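Local structure of monothiol glutaredoxin-S14, chloroplastic (Arabidopsis thaliana, 3IPZ) at residues 18-23 and 75-80; 23-28 and 54-59. The protein forms a homodimer bridged by a [2Fe-2S] cluster, may donate Fe-S clusters to proteins that need them, and probably regulates the redox state of BOLA proteins. One frame throughout, in Å; residues are numbered along the deposited sequence.

Contact 1. Residues 18-23 and 75-80; sequences EKVVLF and PQLYIG
F23 and Y78 meet diagonally on one face of the antiparallel pair, two residues apart in register. CD1 of Y78 lies at the edge of the F23 ring, in its plane, 3.6 Å from F23 CE1. The two ring planes stand at 89°, with centroids 5.8 Å apart. Both rings have CG anti to the carbonyl carbon (chi1 -68° in F23, -84° in Y78), which sets each CG beside its own backbone N. L14 and V15 of helix 5-15 and L65 of helix 59-69 pack on F23. The Y78 hydroxyl and Q76 OE1 both bond to S69 OG. Strands 20-24 and 76-79 are the central pair of the thioredoxin-fold sheet of glutaredoxin. V21 and F23 are the hydrogen-bonded partners of Y78 and Q76, and F23 N reaches Q76 O at 2.9 Å. On the other face V20 crosses L77 at a slant, V20 CG1 lying 3.7 Å from L77 CD1. L22 runs alongside P75, pointing the same way, with L22 CD2 3.7 Å from P75 CB. P75, just before strand 76-79, is the fold's characteristic cis-proline and packs on F35, S36 and V39 of helix 34-45. At the far end G80 N bonds to K19 O.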
loop_
_atom_site.group_PDB
_atom_site.type_symbol
_atom_site.label_atom_id
_atom_site.label_comp_id
_atom_site.label_asym_id
_atom_site.label_seq_id
_atom_site.Cartn_x
_atom_site.Cartn_y
_atom_site.Cartn_z
ATOM N N GLU A 18 -0.261 5.225 9.487
ATOM C CA GLU A 18 0.292 3.997 10.038
ATOM C C GLU A 18 1.644 3.772 9.367
ATOM O O GLU A 18 1.922 4.360 8.314
ATOM C CB GLU A 18 -0.626 2.803 9.767
ATOM C CG GLU A 18 -2.015 2.892 10.392
ATOM C CD GLU A 18 -1.995 3.085 11.902
ATOM O OE1 GLU A 18 -1.038 2.625 12.567
ATOM O OE2 GLU A 18 -2.956 3.688 12.429
ATOM N N LYS A 19 2.481 2.937 9.986
ATOM C CA LYS A 19 3.806 2.629 9.459
ATOM C C LYS A 19 3.695 1.936 8.113
ATOM O O LYS A 19 4.456 2.235 7.192
ATOM C CB LYS A 19 4.581 1.723 10.423
ATOM C CG LYS A 19 4.868 2.327 11.788
ATOM C CD LYS A 19 5.804 3.508 11.689
ATOM C CE LYS A 19 6.088 4.092 13.058
ATOM N NZ LYS A 19 7.087 5.182 12.950
ATOM N N VAL A 20 2.752 1.004 8.009
ATOM C CA VAL A 20 2.539 0.254 6.779
ATOM C C VAL A 20 1.062 0.305 6.375
ATOM O O VAL A 20 0.193 -0.165 7.107
ATOM C CB VAL A 20 2.966 -1.222 6.946
ATOM C CG1 VAL A 20 2.795 -1.975 5.618
ATOM C CG2 VAL A 20 4.422 -1.295 7.424
ATOM N N VAL A 21 0.794 0.880 5.205
ATOM C CA VAL A 21 -0.567 1.008 4.681
ATOM C C VAL A 21 -0.669 0.350 3.301
ATOM O O VAL A 21 0.071 0.685 2.372
ATOM C CB VAL A 21 -0.972 2.502 4.560
ATOM C CG1 VAL A 21 -2.341 2.635 3.902
ATOM C CG2 VAL A 21 -0.976 3.149 5.936
ATOM N N LEU A 22 -1.601 -0.585 3.173
ATOM C CA LEU A 22 -1.803 -1.306 1.926
ATOM C C LEU A 22 -3.116 -0.941 1.240
ATOM O O LEU A 22 -4.182 -1.081 1.821
ATOM C CB LEU A 22 -1.816 -2.799 2.216
ATOM C CG LEU A 22 -1.539 -3.849 1.153
ATOM C CD1 LEU A 22 -2.557 -4.951 1.340
ATOM C CD2 LEU A 22 -1.588 -3.270 -0.236
ATOM N N PHE A 23 -3.045 -0.474 0.003
ATOM C CA PHE A 23 -4.263 -0.169 -0.738
ATOM C C PHE A 23 -4.492 -1.387 -1.620
ATOM O O PHE A 23 -3.686 -1.689 -2.478
ATOM C CB PHE A 23 -4.083 1.109 -1.552
ATOM C CG PHE A 23 -3.955 2.331 -0.696
ATOM C CD1 PHE A 23 -2.710 2.918 -0.471
ATOM C CD2 PHE A 23 -5.077 2.865 -0.064
ATOM C CE1 PHE A 23 -2.578 4.016 0.372
ATOM C CE2 PHE A 23 -4.963 3.969 0.786
ATOM C CZ PHE A 23 -3.709 4.547 1.007
ATOM N N PRO A 75 -2.532 -4.116 -5.824
ATOM C CA PRO A 75 -2.034 -3.394 -4.650
ATOM C C PRO A 75 -0.954 -2.331 -4.789
ATOM O O PRO A 75 -0.086 -2.378 -5.654
ATOM C CB PRO A 75 -1.573 -4.524 -3.739
ATOM C CG PRO A 75 -1.021 -5.509 -4.728
ATOM C CD PRO A 75 -2.117 -5.531 -5.781
ATOM N N GLN A 76 -1.033 -1.374 -3.879
ATOM C CA GLN A 76 -0.087 -0.285 -3.760
ATOM C C GLN A 76 0.306 -0.307 -2.283
ATOM O O GLN A 76 -0.547 -0.177 -1.411
ATOM C CB GLN A 76 -0.744 1.054 -4.123
ATOM C CG GLN A 76 -0.719 1.369 -5.606
ATOM C CD GLN A 76 -1.318 2.723 -5.943
ATOM O OE1 GLN A 76 -1.280 3.655 -5.141
ATOM N NE2 GLN A 76 -1.857 2.840 -7.150
ATOM N N LEU A 77 1.594 -0.476 -2.010
ATOM C CA LEU A 77 2.083 -0.541 -0.642
ATOM C C LEU A 77 2.847 0.695 -0.220
ATOM O O LEU A 77 3.730 1.170 -0.929
ATOM C CB LEU A 77 2.989 -1.765 -0.464
ATOM C CG LEU A 77 3.601 -2.048 0.919
ATOM C CD1 LEU A 77 2.497 -2.356 1.935
ATOM C CD2 LEU A 77 4.559 -3.235 0.811
ATOM N N TYR A 78 2.489 1.226 0.940
ATOM C CA TYR A 78 3.169 2.387 1.493
ATOM C C TYR A 78 3.859 1.984 2.805
ATOM O O TYR A 78 3.307 1.213 3.607
ATOM C CB TYR A 78 2.175 3.527 1.756
ATOM C CG TYR A 78 1.884 4.381 0.541
ATOM C CD1 TYR A 78 0.978 3.961 -0.445
ATOM C CD2 TYR A 78 2.531 5.611 0.368
ATOM C CE1 TYR A 78 0.726 4.757 -1.580
ATOM C CE2 TYR A 78 2.292 6.404 -0.748
ATOM C CZ TYR A 78 1.392 5.975 -1.720
ATOM O OH TYR A 78 1.193 6.764 -2.833
ATOM N N ILE A 79 5.069 2.499 3.011
ATOM C CA ILE A 79 5.834 2.215 4.218
ATOM C C ILE A 79 6.495 3.509 4.645
ATOM O O ILE A 79 7.187 4.143 3.844
ATOM C CB ILE A 79 6.933 1.158 3.967
ATOM C CG1 ILE A 79 6.309 -0.145 3.479
ATOM C CG2 ILE A 79 7.703 0.891 5.246
ATOM C CD1 ILE A 79 7.285 -1.122 2.823
ATOM N N GLY A 80 6.277 3.900 5.904
ATOM C CA GLY A 80 6.857 5.134 6.404
ATOM C C GLY A 80 6.303 6.341 5.666
ATOM O O GLY A 80 6.945 7.393 5.607
#

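Contact 2. Residues 23-28 and 54-59; sequences FMKGTR and NILENE
N54 lays its side chain against the backbone of G26. Its CB sits 3.1 Å from G26 O. CG is anti to the backbone N (chi1 -168°), which carries the amide alongside the glycine. OD1 accepts two backbone N-H groups from opposite faces of the amide plane. G26 N comes from above that plane, 67° out of it and off any lone pair, 3.1 Å from N54 OD1. L56 N comes in closer to the plane, 2.8 Å from N54 OD1. ND2 ends 3.2 Å from G26 CA. The bond from L56 makes an Asx turn, just where parallel strands 20-24 and 51-54 of the thioredoxin-fold sheet run out. I55 N continues their pairing with a nearly straight bond of 2.9 Å to M24 O. The I55 side chain bends round the M24 oxygen, with I55 CG1 3.1 Å from M24 O. Its chi1 of 42° puts CG1 between the backbone N and carbonyl carbon, and CD1 reaches K25 CG at 3.8 Å. L56 crosses K25 at about a right angle, with L56 CD1 3.8 Å from K25 CB. The extended K25 chain leads away from 54-59. K25 touches C33, an inferred [2Fe-2S] ligand, and probably binds glutathione, as in related glutaredoxins.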
loop_
_atom_site.group_PDB
_atom_site.type_symbol
_atom_site.label_atom_id
_atom_site.label_comp_id
_atom_site.label_asym_id
_atom_site.label_seq_id
_atom_site.Cartn_x
_atom_site.Cartn_y
_atom_site.Cartn_z
ATOM N N PHE A 23 -3.045 -0.474 0.003
ATOM C CA PHE A 23 -4.263 -0.169 -0.738
ATOM C C PHE A 23 -4.492 -1.387 -1.620
ATOM O O PHE A 23 -3.686 -1.689 -2.478
ATOM C CB PHE A 23 -4.083 1.109 -1.552
ATOM C CG PHE A 23 -3.955 2.331 -0.696
ATOM C CD1 PHE A 23 -2.710 2.918 -0.471
ATOM C CD2 PHE A 23 -5.077 2.865 -0.064
ATOM C CE1 PHE A 23 -2.578 4.016 0.372
ATOM C CE2 PHE A 23 -4.963 3.969 0.786
ATOM C CZ PHE A 23 -3.709 4.547 1.007
ATOM N N MET A 24 -5.595 -2.090 -1.384
ATOM C CA MET A 24 -5.886 -3.319 -2.110
ATOM C C MET A 24 -7.300 -3.449 -2.654
ATOM O O MET A 24 -8.155 -2.581 -2.461
ATOM C CB MET A 24 -5.635 -4.510 -1.183
ATOM C CG MET A 24 -6.549 -4.512 0.028
ATOM S SD MET A 24 -6.192 -5.805 1.252
ATOM C CE MET A 24 -6.545 -7.293 0.273
ATOM N N LYS A 25 -7.524 -4.556 -3.354
ATOM C CA LYS A 25 -8.830 -4.873 -3.902
ATOM C C LYS A 25 -9.389 -5.863 -2.893
ATOM O O LYS A 25 -8.945 -7.015 -2.813
ATOM C CB LYS A 25 -8.686 -5.509 -5.285
ATOM C CG LYS A 25 -8.168 -4.521 -6.318
ATOM C CD LYS A 25 -8.145 -5.101 -7.704
ATOM C CE LYS A 25 -7.739 -4.040 -8.706
ATOM N NZ LYS A 25 -7.629 -4.603 -10.088
ATOM N N GLY A 26 -10.335 -5.394 -2.087
ATOM C CA GLY A 26 -10.907 -6.255 -1.078
ATOM C C GLY A 26 -10.371 -5.921 0.296
ATOM O O GLY A 26 -9.933 -4.797 0.552
ATOM N N THR A 27 -10.384 -6.918 1.173
ATOM C CA THR A 27 -9.940 -6.759 2.545
ATOM C C THR A 27 -8.914 -7.845 2.840
ATOM O O THR A 27 -8.815 -8.825 2.100
ATOM C CB THR A 27 -11.150 -6.900 3.508
ATOM O OG1 THR A 27 -10.785 -6.439 4.812
ATOM C CG2 THR A 27 -11.572 -8.353 3.612
ATOM N N ARG A 28 -8.161 -7.691 3.924
ATOM C CA ARG A 28 -7.135 -8.674 4.252
ATOM C C ARG A 28 -7.674 -10.077 4.437
ATOM O O ARG A 28 -7.001 -11.053 4.115
ATOM C CB ARG A 28 -6.354 -8.260 5.502
ATOM C CG ARG A 28 -6.783 -8.949 6.785
ATOM C CD ARG A 28 -5.863 -8.541 7.913
ATOM N NE ARG A 28 -5.747 -7.089 7.973
ATOM C CZ ARG A 28 -4.746 -6.447 8.566
ATOM N NH1 ARG A 28 -3.767 -7.132 9.157
ATOM N NH2 ARG A 28 -4.716 -5.118 8.555
ATOM N N ASN A 54 -9.591 -0.928 1.349
ATOM C CA ASN A 54 -10.244 -1.434 0.151
ATOM C C ASN A 54 -10.566 -0.287 -0.832
ATOM O O ASN A 54 -11.400 0.569 -0.541
ATOM C CB ASN A 54 -11.533 -2.150 0.555
ATOM C CG ASN A 54 -12.136 -2.964 -0.575
ATOM O OD1 ASN A 54 -11.870 -2.716 -1.756
ATOM N ND2 ASN A 54 -12.976 -3.933 -0.216
ATOM N N ILE A 55 -9.907 -0.260 -1.988
ATOM C CA ILE A 55 -10.184 0.787 -2.973
ATOM C C ILE A 55 -11.285 0.387 -3.970
ATOM O O ILE A 55 -11.565 1.115 -4.921
ATOM C CB ILE A 55 -8.899 1.216 -3.750
ATOM C CG1 ILE A 55 -8.045 -0.005 -4.133
ATOM C CG2 ILE A 55 -8.099 2.185 -2.907
ATOM C CD1 ILE A 55 -8.636 -0.875 -5.236
ATOM N N LEU A 56 -11.919 -0.764 -3.743
ATOM C CA LEU A 56 -12.997 -1.232 -4.623
ATOM C C LEU A 56 -14.329 -0.556 -4.299
ATOM O O LEU A 56 -15.320 -0.736 -5.011
ATOM C CB LEU A 56 -13.175 -2.749 -4.506
ATOM C CG LEU A 56 -12.103 -3.583 -5.202
ATOM C CD1 LEU A 56 -12.454 -5.043 -5.074
ATOM C CD2 LEU A 56 -12.004 -3.188 -6.668
ATOM N N GLU A 57 -14.351 0.208 -3.212
ATOM C CA GLU A 57 -15.559 0.908 -2.799
ATOM C C GLU A 57 -15.287 2.375 -2.493
ATOM O O GLU A 57 -15.498 2.837 -1.372
ATOM C CB GLU A 57 -16.191 0.205 -1.585
ATOM C CG GLU A 57 -15.204 -0.341 -0.563
ATOM C CD GLU A 57 -15.837 -1.383 0.359
ATOM O OE1 GLU A 57 -16.686 -2.161 -0.127
ATOM O OE2 GLU A 57 -15.476 -1.442 1.558
ATOM N N ASN A 58 -14.810 3.090 -3.512
ATOM C CA ASN A 58 -14.497 4.520 -3.435
ATOM C C ASN A 58 -13.651 4.889 -4.643
ATOM O O ASN A 58 -12.421 4.816 -4.592
ATOM C CB ASN A 58 -13.706 4.864 -2.170
ATOM C CG ASN A 58 -13.571 6.369 -1.965
ATOM O OD1 ASN A 58 -13.393 7.125 -2.929
ATOM N ND2 ASN A 58 -13.646 6.809 -0.708
ATOM N N GLU A 59 -14.306 5.295 -5.724
ATOM C CA GLU A 59 -13.595 5.644 -6.943
ATOM C C GLU A 59 -12.693 6.859 -6.882
ATOM O O GLU A 59 -11.613 6.854 -7.468
ATOM C CB GLU A 59 -14.577 5.799 -8.111
ATOM C CG GLU A 59 -14.844 4.490 -8.842
ATOM C CD GLU A 59 -13.572 3.874 -9.415
ATOM O OE1 GLU A 59 -13.019 4.438 -10.388
ATOM O OE2 GLU A 59 -13.122 2.832 -8.881
#

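How the contacts relate
Strand 20-24 serves both contacts, and F23 belongs to each. Contact 1 lies about 3 Å from the centre of the chain. The centre of contact 2 is about 13 Å from that of contact 1, at the C-terminal end of the strand. Along the sequence contact 2 is nested inside the loop closed by contact 1. Both border the probable glutathione and [2Fe-2S] site. They come equally near it: the P75 side chain of contact 1 is about 4 Å from that of F35, an inferred cluster residue, and the K25 side chain of contact 2 is about 4 Å from that of C33. F74, which probably binds glutathione, also touches F23 and I55.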